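Local coordinates for OmpA family protein (Klebsiella pneumoniae subsp. pneumoniae, PDB 7RJJ) that probably binds peptidoglycan through its OmpA-like domain, which here holds D-alanine, at residues R67-S70 with V71-W74. Residues are numbered along the deposited sequence; the frame is centred on the assembly and turned at random.
Sequences RAES and VRDW. With DAL (D-alanine), chain C.
E69 and R72 run side by side on the surface of one helix, their carboxylate and guanidinium planes only 20° apart. The touching is done by carbon: E69 CB lies over one face of the guanidinium, 3.6 Å from R72 NH2. The charged ends stop short of a salt bridge, with E69 OE2 and R72 NH1 4.5 Å apart, and a water spans the gap, donating to OE2 and accepting from NH1.

The firmer charge pairing of R72 is with its neighbour D73. Because the arginine chain bends at its third torsion (chi3 66°), NE and NH2 both turn side-on to a single oxygen, D73 OD1, which lies in the guanidinium plane; the salt bridge from R72 NH2 to D73 OD1 measures 3.1 Å. Two donors on one oxygen, plus the water at another part of the edge, should restrain rotation of the guanidinium.

Backbone bonds of the i to i+4 kind define the alpha-helix beneath, from R72 N to A68 O at 2.9 Å and from D73 N to E69 O at 2.8 Å, with V71 to R67 and W74 to S70 completing the series.

R67, buried on another side of the helix, sends its side chain away from V71-W74 toward the ligand. Extended from CG to NE, it meets the D-alanine carboxylate with two nitrogens, NH1 to OXT at 3.0 Å and NH2 to O at 2.8 Å, a paired grip consistent with recognition of a peptidoglycan stem-peptide carboxylate. The carbonyls of H50 and K19 also accept from NH1 and NH2, helping to position the group.

Helix 57-77 is the crossover of a beta-alpha-beta unit between strands 43-49 and 86-90. V71 packs on V112 and I114 of strand 112-117, A68 and R72 touch strand 86-90, and W74 reaches helix 27-38 at L30, V31 and L34.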
loop_
_atom_site.group_PDB
_atom_site.type_symbol
_atom_site.label_atom_id
_atom_site.label_comp_id
_atom_site.label_asym_id
_atom_site.label_seq_id
_atom_site.Cartn_x
_atom_site.Cartn_y
_atom_site.Cartn_z
ATOM N N ARG A 67 -6.157 -3.471 -2.605
ATOM C CA ARG A 67 -4.924 -3.751 -1.827
ATOM C C ARG A 67 -4.641 -2.564 -0.911
ATOM O O ARG A 67 -4.241 -2.793 0.236
ATOM C CB ARG A 67 -3.752 -4.030 -2.768
ATOM C CG ARG A 67 -3.845 -5.405 -3.419
ATOM C CD ARG A 67 -2.825 -5.657 -4.508
ATOM N NE ARG A 67 -2.891 -7.080 -4.830
ATOM C CZ ARG A 67 -2.331 -7.677 -5.879
ATOM N NH1 ARG A 67 -1.643 -6.980 -6.775
ATOM N NH2 ARG A 67 -2.473 -8.985 -6.012
ATOM N N ALA A 68 -4.812 -1.353 -1.436
ATOM C CA ALA A 68 -4.599 -0.141 -0.616
ATOM C C ALA A 68 -5.637 -0.148 0.510
ATOM O O ALA A 68 -5.263 0.118 1.644
ATOM C CB ALA A 68 -4.711 1.091 -1.477
ATOM N N GLU A 69 -6.860 -0.584 0.217
ATOM C CA GLU A 69 -7.918 -0.627 1.269
ATOM C C GLU A 69 -7.578 -1.680 2.340
ATOM O O GLU A 69 -7.882 -1.414 3.511
ATOM C CB GLU A 69 -9.285 -0.881 0.644
ATOM C CG GLU A 69 -9.770 0.289 -0.191
ATOM C CD GLU A 69 -11.031 0.010 -0.988
ATOM O OE1 GLU A 69 -11.441 -1.165 -1.057
ATOM O OE2 GLU A 69 -11.588 0.964 -1.556
ATOM N N SER A 70 -7.007 -2.828 1.956
ATOM C CA SER A 70 -6.634 -3.876 2.954
ATOM C C SER A 70 -5.597 -3.313 3.937
ATOM O O SER A 70 -5.723 -3.574 5.145
ATOM C CB SER A 70 -6.121 -5.137 2.301
ATOM O OG SER A 70 -7.148 -5.810 1.586
ATOM N N VAL A 71 -4.586 -2.607 3.422
ATOM C CA VAL A 71 -3.522 -1.986 4.267
ATOM C C VAL A 71 -4.149 -0.867 5.103
ATOM O O VAL A 71 -3.892 -0.844 6.315
ATOM C CB VAL A 71 -2.336 -1.514 3.408
ATOM C CG1 VAL A 71 -1.340 -0.686 4.195
ATOM C CG2 VAL A 71 -1.631 -2.690 2.755
ATOM N N ARG A 72 -4.982 -0.016 4.499
ATOM C CA ARG A 72 -5.660 1.049 5.286
ATOM C C ARG A 72 -6.412 0.386 6.443
ATOM O O ARG A 72 -6.188 0.780 7.609
ATOM C CB ARG A 72 -6.650 1.849 4.429
ATOM C CG ARG A 72 -7.524 2.815 5.218
ATOM C CD ARG A 72 -8.737 3.249 4.425
ATOM N NE ARG A 72 -9.614 2.107 4.199
ATOM C CZ ARG A 72 -10.527 2.021 3.246
ATOM N NH1 ARG A 72 -10.689 3.006 2.381
ATOM N NH2 ARG A 72 -11.244 0.917 3.128
ATOM N N ASP A 73 -7.212 -0.632 6.131
ATOM C CA ASP A 73 -8.044 -1.331 7.148
ATOM C C ASP A 73 -7.161 -1.899 8.267
ATOM O O ASP A 73 -7.559 -1.800 9.443
ATOM C CB ASP A 73 -8.872 -2.463 6.532
ATOM C CG ASP A 73 -9.990 -2.034 5.599
ATOM O OD1 ASP A 73 -10.170 -0.817 5.397
ATOM O OD2 ASP A 73 -10.681 -2.946 5.080
ATOM N N TRP A 74 -6.003 -2.464 7.916
ATOM C CA TRP A 74 -5.116 -3.027 8.967
ATOM C C TRP A 74 -4.604 -1.901 9.866
ATOM O O TRP A 74 -4.670 -1.994 11.092
ATOM C CB TRP A 74 -3.962 -3.813 8.339
ATOM C CG TRP A 74 -3.145 -4.583 9.330
ATOM C CD1 TRP A 74 -3.289 -5.901 9.660
ATOM C CD2 TRP A 74 -2.051 -4.087 10.123
ATOM N NE1 TRP A 74 -2.347 -6.264 10.582
ATOM C CE2 TRP A 74 -1.587 -5.168 10.903
ATOM C CE3 TRP A 74 -1.424 -2.844 10.257
ATOM C CZ2 TRP A 74 -0.520 -5.038 11.793
ATOM C CZ3 TRP A 74 -0.369 -2.717 11.135
ATOM C CH2 TRP A 74 0.073 -3.800 11.894
HETATM N N DAL C . -2.095 -8.756 -12.008
HETATM C CA DAL C . -2.226 -9.861 -11.011
HETATM C CB DAL C . -3.610 -10.455 -11.082
HETATM C C DAL C . -1.904 -9.337 -9.605
HETATM O O DAL C . -2.228 -9.976 -8.605
HETATM O OXT DAL C . -1.292 -8.280 -9.427
HETATM O O HOH W 1 -12.409 2.773 0.364
#